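Local coordinates for cyclic nucleotide-binding protein (Brucella abortus biovar 1, PDB 5D1I) that has no established function but folds as a cyclic nucleotide-binding domain and may belong to a DNA-binding transcription factor, at residues Ile68-Glu73 and Thr80-Gly85; Ala39-Leu44 and Glu110-Arg115; Asp58-Ile63 and Met93-Gln98. All blocks are in the same frame, centred on the assembly; numbering follows the deposited sequence.

Contact 1 of 3, residues Ile68-Glu73 and Thr80-Gly85; sequences ITLFHE and TIRPVG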
loop_
_atom_site.group_PDB
_atom_site.type_symbol
_atom_site.label_atom_id
_atom_site.label_comp_id
_atom_site.label_asym_id
_atom_site.label_seq_id
_atom_site.Cartn_x
_atom_site.Cartn_y
_atom_site.Cartn_z
ATOM N N ILE A 68 -5.702 4.243 -14.192
ATOM C CA ILE A 68 -5.053 3.162 -14.908
ATOM C C ILE A 68 -5.936 1.922 -14.860
ATOM O O ILE A 68 -6.402 1.528 -13.793
ATOM C CB ILE A 68 -3.669 2.847 -14.307
ATOM C CG1 ILE A 68 -2.656 3.920 -14.711
ATOM C CG2 ILE A 68 -3.187 1.467 -14.734
ATOM C CD1 ILE A 68 -1.318 3.786 -14.011
ATOM N N THR A 69 -6.184 1.323 -16.019
ATOM C CA THR A 69 -6.911 0.063 -16.071
ATOM C C THR A 69 -5.951 -1.120 -16.010
ATOM O O THR A 69 -5.009 -1.207 -16.802
ATOM C CB THR A 69 -7.769 -0.037 -17.341
ATOM O OG1 THR A 69 -8.831 0.916 -17.265
ATOM C CG2 THR A 69 -8.363 -1.427 -17.481
ATOM N N LEU A 70 -6.184 -2.014 -15.053
ATOM C CA LEU A 70 -5.432 -3.258 -14.950
ATOM C C LEU A 70 -6.145 -4.336 -15.745
ATOM O O LEU A 70 -7.367 -4.442 -15.689
ATOM C CB LEU A 70 -5.287 -3.692 -13.492
ATOM C CG LEU A 70 -4.713 -2.674 -12.508
ATOM C CD1 LEU A 70 -4.581 -3.303 -11.127
ATOM C CD2 LEU A 70 -3.368 -2.156 -12.993
ATOM N N PHE A 71 -5.392 -5.143 -16.483
ATOM C CA PHE A 71 -6.016 -6.144 -17.338
ATOM C C PHE A 71 -5.172 -7.404 -17.482
ATOM O O PHE A 71 -3.980 -7.407 -17.174
ATOM C CB PHE A 71 -6.306 -5.549 -18.725
ATOM C CG PHE A 71 -5.085 -5.020 -19.438
ATOM C CD1 PHE A 71 -4.297 -5.858 -20.215
ATOM C CD2 PHE A 71 -4.736 -3.684 -19.344
ATOM C CE1 PHE A 71 -3.179 -5.370 -20.875
ATOM C CE2 PHE A 71 -3.620 -3.193 -19.998
ATOM C CZ PHE A 71 -2.843 -4.035 -20.765
ATOM N N HIS A 72 -5.807 -8.477 -17.942
ATOM C CA HIS A 72 -5.101 -9.704 -18.285
ATOM C C HIS A 72 -5.101 -9.885 -19.793
ATOM O O HIS A 72 -6.094 -9.588 -20.451
ATOM C CB HIS A 72 -5.739 -10.919 -17.607
ATOM C CG HIS A 72 -5.406 -11.044 -16.153
ATOM N ND1 HIS A 72 -4.109 -11.074 -15.688
ATOM C CD2 HIS A 72 -6.199 -11.154 -15.061
ATOM C CE1 HIS A 72 -4.117 -11.190 -14.372
ATOM N NE2 HIS A 72 -5.374 -11.240 -13.966
ATOM N N GLU A 73 -3.991 -10.369 -20.337
ATOM C CA GLU A 73 -3.910 -10.634 -21.767
ATOM C C GLU A 73 -4.581 -11.971 -22.081
ATOM O O GLU A 73 -4.053 -13.032 -21.746
ATOM C CB GLU A 73 -2.453 -10.635 -22.234
ATOM C CG GLU A 73 -2.237 -10.002 -23.602
ATOM C CD GLU A 73 -2.145 -8.487 -23.546
ATOM O OE1 GLU A 73 -1.380 -7.961 -22.707
ATOM O OE2 GLU A 73 -2.837 -7.824 -24.347
ATOM N N THR A 80 -10.262 -6.773 -19.041
ATOM C CA THR A 80 -10.157 -5.818 -17.947
ATOM C C THR A 80 -10.343 -6.476 -16.583
ATOM O O THR A 80 -11.223 -7.317 -16.401
ATOM C CB THR A 80 -11.194 -4.684 -18.124
ATOM O OG1 THR A 80 -10.840 -3.893 -19.267
ATOM C CG2 THR A 80 -11.250 -3.787 -16.898
ATOM N N ILE A 81 -9.490 -6.106 -15.632
ATOM C CA ILE A 81 -9.663 -6.516 -14.245
ATOM C C ILE A 81 -10.454 -5.457 -13.490
ATOM O O ILE A 81 -11.597 -5.684 -13.095
ATOM C CB ILE A 81 -8.315 -6.736 -13.540
ATOM C CG1 ILE A 81 -7.483 -7.770 -14.297
ATOM C CG2 ILE A 81 -8.532 -7.183 -12.108
ATOM C CD1 ILE A 81 -6.117 -7.985 -13.706
ATOM N N ARG A 82 -9.833 -4.294 -13.312
ATOM C CA ARG A 82 -10.432 -3.179 -12.587
ATOM C C ARG A 82 -9.587 -1.926 -12.805
ATOM O O ARG A 82 -8.427 -2.027 -13.195
ATOM C CB ARG A 82 -10.527 -3.495 -11.091
ATOM C CG ARG A 82 -9.168 -3.535 -10.407
ATOM C CD ARG A 82 -9.264 -3.835 -8.920
ATOM N NE ARG A 82 -8.118 -3.273 -8.211
ATOM C CZ ARG A 82 -6.957 -3.896 -8.064
ATOM N NH1 ARG A 82 -6.790 -5.109 -8.568
ATOM N NH2 ARG A 82 -5.963 -3.305 -7.418
ATOM N N PRO A 83 -10.164 -0.740 -12.563
ATOM C CA PRO A 83 -9.360 0.488 -12.620
ATOM C C PRO A 83 -8.678 0.807 -11.287
ATOM O O PRO A 83 -9.188 0.429 -10.234
ATOM C CB PRO A 83 -10.393 1.559 -12.970
ATOM C CG PRO A 83 -11.655 1.054 -12.361
ATOM C CD PRO A 83 -11.608 -0.451 -12.492
ATOM N N VAL A 84 -7.533 1.484 -11.334
ATOM C CA VAL A 84 -6.886 1.973 -10.117
ATOM C C VAL A 84 -6.601 3.466 -10.231
ATOM O O VAL A 84 -6.382 3.986 -11.328
ATOM C CB VAL A 84 -5.573 1.221 -9.811
ATOM C CG1 VAL A 84 -5.874 -0.161 -9.250
ATOM C CG2 VAL A 84 -4.690 1.133 -11.058
ATOM N N GLY A 85 -6.609 4.154 -9.092
ATOM C CA GLY A 85 -6.433 5.595 -9.071
ATOM C C GLY A 85 -5.427 6.038 -8.029
ATOM O O GLY A 85 -4.612 5.237 -7.582
#

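Contact 2 of 3, residues Ala39-Leu44 and Glu110-Arg115; sequences AERLVL and ETEVIR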
loop_
_atom_site.group_PDB
_atom_site.type_symbol
_atom_site.label_atom_id
_atom_site.label_comp_id
_atom_site.label_asym_id
_atom_site.label_seq_id
_atom_site.Cartn_x
_atom_site.Cartn_y
_atom_site.Cartn_z
ATOM N N ALA A 39 12.692 9.200 -6.002
ATOM C CA ALA A 39 11.661 8.758 -6.926
ATOM C C ALA A 39 11.759 9.459 -8.275
ATOM O O ALA A 39 12.264 10.575 -8.368
ATOM C CB ALA A 39 10.303 8.994 -6.322
ATOM N N GLU A 40 11.273 8.793 -9.317
ATOM C CA GLU A 40 11.172 9.403 -10.640
ATOM C C GLU A 40 9.711 9.699 -10.969
ATOM O O GLU A 40 8.844 8.840 -10.804
ATOM C CB GLU A 40 11.784 8.488 -11.705
ATOM C CG GLU A 40 11.854 9.099 -13.096
ATOM C CD GLU A 40 12.270 8.097 -14.159
ATOM O OE1 GLU A 40 12.709 8.530 -15.247
ATOM O OE2 GLU A 40 12.152 6.878 -13.914
ATOM N N ARG A 41 9.442 10.919 -11.423
ATOM C CA ARG A 41 8.094 11.322 -11.812
ATOM C C ARG A 41 7.853 11.070 -13.294
ATOM O O ARG A 41 8.647 11.486 -14.134
ATOM C CB ARG A 41 7.863 12.802 -11.502
ATOM C CG ARG A 41 7.617 13.120 -10.039
ATOM C CD ARG A 41 6.142 13.008 -9.702
ATOM N NE ARG A 41 5.774 13.861 -8.576
ATOM C CZ ARG A 41 4.523 14.079 -8.188
ATOM N NH1 ARG A 41 3.520 13.509 -8.840
ATOM N NH2 ARG A 41 4.269 14.873 -7.159
ATOM N N LEU A 42 6.753 10.399 -13.616
ATOM C CA LEU A 42 6.421 10.117 -15.008
ATOM C C LEU A 42 5.023 10.602 -15.352
ATOM O O LEU A 42 4.077 10.371 -14.605
ATOM C CB LEU A 42 6.525 8.618 -15.295
ATOM C CG LEU A 42 7.915 7.988 -15.247
ATOM C CD1 LEU A 42 7.827 6.486 -15.473
ATOM C CD2 LEU A 42 8.818 8.637 -16.282
ATOM N N VAL A 43 4.895 11.273 -16.491
ATOM C CA VAL A 43 3.582 11.656 -16.989
ATOM C C VAL A 43 3.175 10.714 -18.115
ATOM O O VAL A 43 3.844 10.636 -19.145
ATOM C CB VAL A 43 3.557 13.108 -17.485
ATOM C CG1 VAL A 43 2.228 13.413 -18.151
ATOM C CG2 VAL A 43 3.802 14.060 -16.325
ATOM N N LEU A 44 2.081 9.991 -17.901
ATOM C CA LEU A 44 1.609 8.999 -18.855
ATOM C C LEU A 44 0.436 9.533 -19.657
ATOM O O LEU A 44 -0.592 9.898 -19.088
ATOM C CB LEU A 44 1.192 7.712 -18.138
ATOM C CG LEU A 44 2.156 7.143 -17.095
ATOM C CD1 LEU A 44 1.539 5.940 -16.406
ATOM C CD2 LEU A 44 3.489 6.776 -17.728
ATOM N N GLU A 110 -4.696 10.964 -18.927
ATOM C CA GLU A 110 -3.368 11.443 -18.555
ATOM C C GLU A 110 -3.149 11.179 -17.074
ATOM O O GLU A 110 -3.948 11.592 -16.237
ATOM C CB GLU A 110 -3.185 12.927 -18.860
ATOM C CG GLU A 110 -1.796 13.422 -18.488
ATOM C CD GLU A 110 -1.576 14.875 -18.838
ATOM O OE1 GLU A 110 -1.206 15.153 -19.995
ATOM O OE2 GLU A 110 -1.769 15.735 -17.954
ATOM N N THR A 111 -2.074 10.464 -16.766
ATOM C CA THR A 111 -1.852 9.937 -15.425
ATOM C C THR A 111 -0.426 10.206 -14.967
ATOM O O THR A 111 0.528 10.012 -15.723
ATOM C CB THR A 111 -2.140 8.420 -15.378
ATOM O OG1 THR A 111 -3.517 8.194 -15.697
ATOM C CG2 THR A 111 -1.840 7.832 -14.002
ATOM N N GLU A 112 -0.287 10.666 -13.731
ATOM C CA GLU A 112 1.024 10.940 -13.172
ATOM C C GLU A 112 1.362 9.922 -12.106
ATOM O O GLU A 112 0.589 9.705 -11.171
ATOM C CB GLU A 112 1.086 12.354 -12.597
ATOM C CG GLU A 112 2.378 12.644 -11.865
ATOM C CD GLU A 112 2.715 14.118 -11.843
ATOM O OE1 GLU A 112 3.386 14.555 -10.885
ATOM O OE2 GLU A 112 2.322 14.836 -12.786
ATOM N N VAL A 113 2.518 9.288 -12.258
ATOM C CA VAL A 113 2.942 8.256 -11.326
ATOM C C VAL A 113 4.318 8.556 -10.748
ATOM O O VAL A 113 5.129 9.257 -11.351
ATOM C CB VAL A 113 2.977 6.863 -11.990
ATOM C CG1 VAL A 113 1.584 6.445 -12.447
ATOM C CG2 VAL A 113 3.957 6.848 -13.154
ATOM N N ILE A 114 4.559 8.016 -9.563
ATOM C CA ILE A 114 5.862 8.057 -8.927
ATOM C C ILE A 114 6.524 6.697 -9.108
ATOM O O ILE A 114 5.954 5.682 -8.714
ATOM C CB ILE A 114 5.740 8.390 -7.430
ATOM C CG1 ILE A 114 5.387 9.865 -7.238
ATOM C CG2 ILE A 114 7.015 8.038 -6.698
ATOM C CD1 ILE A 114 5.026 10.219 -5.813
ATOM N N ARG A 115 7.704 6.665 -9.721
ATOM C CA ARG A 115 8.400 5.399 -9.917
ATOM C C ARG A 115 9.494 5.195 -8.880
ATOM O O ARG A 115 10.409 6.007 -8.759
ATOM C CB ARG A 115 9.007 5.313 -11.317
ATOM C CG ARG A 115 9.618 3.952 -11.624
ATOM C CD ARG A 115 10.389 3.958 -12.943
ATOM N NE ARG A 115 11.687 4.609 -12.810
ATOM C CZ ARG A 115 12.825 3.964 -12.573
ATOM N NH1 ARG A 115 12.831 2.642 -12.456
ATOM N NH2 ARG A 115 13.962 4.639 -12.460
#

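Contact 3 of 3, residues Asp58-Ile63 and Met93-Gln98; sequences DCAYII and MALIAQ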
loop_
_atom_site.group_PDB
_atom_site.type_symbol
_atom_site.label_atom_id
_atom_site.label_comp_id
_atom_site.label_asym_id
_atom_site.label_seq_id
_atom_site.Cartn_x
_atom_site.Cartn_y
_atom_site.Cartn_z
ATOM N N ASP A 58 11.372 -4.454 -11.813
ATOM C CA ASP A 58 12.429 -3.998 -10.913
ATOM C C ASP A 58 12.068 -2.679 -10.241
ATOM O O ASP A 58 12.924 -2.007 -9.663
ATOM C CB ASP A 58 13.756 -3.853 -11.666
ATOM C CG ASP A 58 13.682 -2.860 -12.818
ATOM O OD1 ASP A 58 12.652 -2.168 -12.969
ATOM O OD2 ASP A 58 14.669 -2.763 -13.578
ATOM N N CYS A 59 10.799 -2.304 -10.327
ATOM C CA CYS A 59 10.364 -1.035 -9.765
ATOM C C CYS A 59 8.873 -1.031 -9.510
ATOM O O CYS A 59 8.131 -1.821 -10.094
ATOM C CB CYS A 59 10.730 0.121 -10.696
ATOM S SG CYS A 59 9.819 0.115 -12.257
ATOM N N ALA A 60 8.445 -0.124 -8.640
ATOM C CA ALA A 60 7.039 0.049 -8.329
ATOM C C ALA A 60 6.570 1.417 -8.790
ATOM O O ALA A 60 7.346 2.374 -8.825
ATOM C CB ALA A 60 6.793 -0.123 -6.834
ATOM N N TYR A 61 5.297 1.495 -9.150
ATOM C CA TYR A 61 4.682 2.748 -9.557
ATOM C C TYR A 61 3.565 3.102 -8.594
ATOM O O TYR A 61 2.718 2.267 -8.290
ATOM C CB TYR A 61 4.122 2.651 -10.978
ATOM C CG TYR A 61 5.146 2.333 -12.042
ATOM C CD1 TYR A 61 5.833 3.349 -12.694
ATOM C CD2 TYR A 61 5.418 1.019 -12.408
ATOM C CE1 TYR A 61 6.768 3.070 -13.669
ATOM C CE2 TYR A 61 6.353 0.731 -13.387
ATOM C CZ TYR A 61 7.024 1.761 -14.012
ATOM O OH TYR A 61 7.955 1.490 -14.989
ATOM N N ILE A 62 3.556 4.343 -8.121
ATOM C CA ILE A 62 2.467 4.813 -7.280
ATOM C C ILE A 62 1.733 5.909 -8.028
ATOM O O ILE A 62 2.351 6.857 -8.512
ATOM C CB ILE A 62 2.962 5.343 -5.913
ATOM C CG1 ILE A 62 3.649 4.231 -5.111
ATOM C CG2 ILE A 62 1.808 5.908 -5.114
ATOM C CD1 ILE A 62 5.134 4.090 -5.379
ATOM N N ILE A 63 0.418 5.767 -8.144
ATOM C CA ILE A 63 -0.388 6.754 -8.852
ATOM C C ILE A 63 -0.612 7.991 -7.996
ATOM O O ILE A 63 -1.024 7.887 -6.842
ATOM C CB ILE A 63 -1.752 6.183 -9.268
ATOM C CG1 ILE A 63 -1.570 4.959 -10.164
ATOM C CG2 ILE A 63 -2.581 7.244 -9.989
ATOM C CD1 ILE A 63 -2.878 4.309 -10.569
HETATM N N MSE A 93 5.820 -5.595 -4.662
HETATM C CA MSE A 93 6.597 -6.790 -4.351
HETATM C C MSE A 93 7.927 -6.831 -5.103
HETATM O O MSE A 93 8.865 -7.516 -4.690
HETATM C CB MSE A 93 5.786 -8.050 -4.663
HETATM C CG MSE A 93 4.611 -8.286 -3.729
HETATM SE SE MSE A 93 5.141 -8.303 -1.851
HETATM C CE MSE A 93 4.401 -6.585 -1.308
ATOM N N ALA A 94 8.007 -6.106 -6.212
ATOM C CA ALA A 94 9.238 -6.069 -6.996
ATOM C C ALA A 94 10.378 -5.447 -6.199
ATOM O O ALA A 94 11.544 -5.703 -6.478
ATOM C CB ALA A 94 9.026 -5.309 -8.293
ATOM N N LEU A 95 10.031 -4.642 -5.199
ATOM C CA LEU A 95 11.023 -3.936 -4.396
ATOM C C LEU A 95 11.739 -4.861 -3.423
ATOM O O LEU A 95 12.828 -4.540 -2.941
ATOM C CB LEU A 95 10.365 -2.791 -3.618
ATOM C CG LEU A 95 9.739 -1.652 -4.427
ATOM C CD1 LEU A 95 9.142 -0.611 -3.496
ATOM C CD2 LEU A 95 10.758 -1.018 -5.352
ATOM N N ILE A 96 11.130 -6.007 -3.124
ATOM C CA ILE A 96 11.670 -6.893 -2.095
ATOM C C ILE A 96 11.809 -8.347 -2.529
ATOM O O ILE A 96 12.238 -9.187 -1.741
ATOM C CB ILE A 96 10.797 -6.860 -0.825
ATOM C CG1 ILE A 96 9.389 -7.371 -1.130
ATOM C CG2 ILE A 96 10.748 -5.451 -0.247
ATOM C CD1 ILE A 96 8.502 -7.487 0.092
ATOM N N ALA A 97 11.445 -8.650 -3.771
ATOM C CA ALA A 97 11.525 -10.023 -4.260
ATOM C C ALA A 97 11.638 -10.068 -5.775
ATOM O O ALA A 97 11.325 -9.095 -6.456
ATOM C CB ALA A 97 10.316 -10.819 -3.799
ATOM N N GLN A 98 12.099 -11.196 -6.303
ATOM C CA GLN A 98 12.176 -11.355 -7.750
ATOM C C GLN A 98 10.770 -11.616 -8.276
ATOM O O GLN A 98 10.140 -12.607 -7.914
ATOM C CB GLN A 98 13.136 -12.486 -8.131
ATOM C CG GLN A 98 13.527 -12.476 -9.601
ATOM C CD GLN A 98 15.019 -12.639 -9.822
ATOM O OE1 GLN A 98 15.464 -13.637 -10.391
ATOM N NE2 GLN A 98 15.800 -11.653 -9.384
#

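Contact 1 of 3, residues Ile68-Glu73 and Thr80-Gly85
Ile81 lays its CD1 over one face of the His72 ring, 3.6 Å from the ring centroid, in a CH-pi contact. Ile81 CD1 lies 3.3 Å from His72 NE2, toward the ring's rim. His72 ND1 hydrogen-bonds to Glu53 OE1, which fixes the rotation of the ring. The two strands form an antiparallel beta hairpin with a classic beta bulge. Two residues, Ile81 and Arg82, stand opposite the single residue Leu70. Leu70 O takes Ile81 N at 2.7 Å and, weakly, Arg82 N at 3.4 Å.

The dense side is the face of Ile68, Leu70, Arg82 and Val84. Leu70 CD1 sits 3.9 Å from Val84 CG1. Leu70 CD1 also lies over one face of the Arg82 guanidinium, 3.8 Å from Arg82 NH1. On the other face, the part near Thr69, Thr80 and Pro83 is looser. There Thr69 CG2 meets Thr80 CG2 at 3.8 Å, and Thr80 and Pro83 are exposed. Thr69 OG1 turns to Asp108. Phe71, on this same face, is buried and packs on Val106.

Arg82 NH1 and NH2 bond to Glu25 O and Gly19 O of the second subunit. An apolar methyl thus backs one guanidinium face, while backbone carbonyls of the partner take the charged end, buried at the subunit interface.

Contact 2 of 3, residues Ala39-Leu44 and Glu110-Arg115
Glu40 OE2 is gripped by two nitrogens of Arg115. Arg115 NE gives the main bond to Glu40 OE2, at 2.6 Å. Its N-H...O angle is 145°. Arg115 NH2 adds a weak bond to Glu40 OE2 at 3.2 Å. This is a salt bridge between neighbouring antiparallel strands of the beta-roll that characterises cyclic nucleotide-binding domains. Strand 40-44 pairs here with strand 111-117.

One carboxylate oxygen does the work. NE meets OE2 nearly along the C-O axis, while OE2 lies 22° out of the guanidinium plane. The two flat groups stand 77° apart, so this is not a coplanar two-oxygen pairing. The Glu40 chain is extended, with CG anti to the backbone N. The Arg115 chain bends only at chi3, which turns the guanidinium edge to OE2.

Glu40-Arg115, Leu42-Val113 and Leu44-Thr111 are hydrogen-bonded pairs, and both bonds form in each. The same face carries the apolar core of the contact. Leu42 CB lies 3.8 Å from Val113 CG2, and Leu44 CD1 lies 4.0 Å from Val113 CG1. Tyr61 of strand 56-63 packs on Leu42, Val113 and Arg115.

Arg41, Val43, Glu112 and Ile114 point to the opposite face. Arg41 NH2 makes a salt bridge to Asp14. Glu112 OE1 comes over one face of the Arg41 guanidinium near NH1, but the two are modelled too close, so the link is doubtful. Ala39, just past the end of helix 29-38, also meets Ile114. The packing is tight there, with Ala39 CB only 3.4 Å from Ile114 CG2.

Contact 3 of 3, residues Asp58-Ile63 and Met93-Gln98
The backbones of the two segments come nearest at Asp58 and Ala94, with CA atoms 5.5 Å apart. Residues 59-63 are strand, and residues 93-95 belong to a 3-10 turn. The turn is closed by Ile96 N bonding to Met93 O; a weak bond from Ala97 N reaches the same oxygen. No hydrogen bond crosses between the segments. The contact is van der Waals packing and buries 175 Å² in all.

Two side chains of the turn do the touching. Ala94 points at the strand, and its methyl lies against the backbone. Ala94 CB is 4.0 Å from Cys59 O and 4.3 Å from Asp58 N. Leu95 reaches the strand with its branched end. Its CB does not aim at the strand, but CG, set anti to the carbonyl carbon (chi1 -63°), carries the branch across. Both CG and CD1 then meet the methyl of Ala60. The Ala60 CB to Leu95 CG distance is 4.1 Å. Leu95 CD2 goes to the backbone instead, 4.1 Å from Ala60 N. One leucine therefore spans the methyl and the main chain of the same residue. All these approaches are at ordinary or slightly long van der Waals distances.

The sequence around the turn resembles the phosphate-binding cassette of cyclic nucleotide-binding domains; in relatives this cassette holds the cyclic phosphate, so the site is probably near this turn. Arg101, farther along it, makes a weak hydrogen bond from NH2 to Cys59 O, and selenomethionine Met93 packs on Leu23 of the second subunit. Leu95 also rests on Phe121 of helix 118-124, Ala94 touches Thr99 of strand 99-100, and strand 56-63 pairs with strand 111-117 through Ala60 and Ile62 and with Leu90 through Tyr61.

The three contacts join different parts of one beta-roll. Contacts 2 and 3 lie closest, with centres about 14 Å apart, and share a sheet, though they sit on opposite sides of the chain's centre. Ile114 N probably bonds to Ile62 O at 2.7 Å, and Arg115 NH1 lies 3.7 Å from Cys59 CB. Of the three, contact 3 is the one at the probable phosphate site. Contact 1 is about 17 Å from each of the others, centre to centre, yet its end touches both. Ile68 CD1 meets Val113 CG1 of contact 2 at 4.2 Å and Ile63 CD1 of contact 3 at 3.8 Å. Ile68 thus bridges the hairpin to the other sheet. Contacts 1 and 3 also reach the second subunit, whereas contact 2 does not.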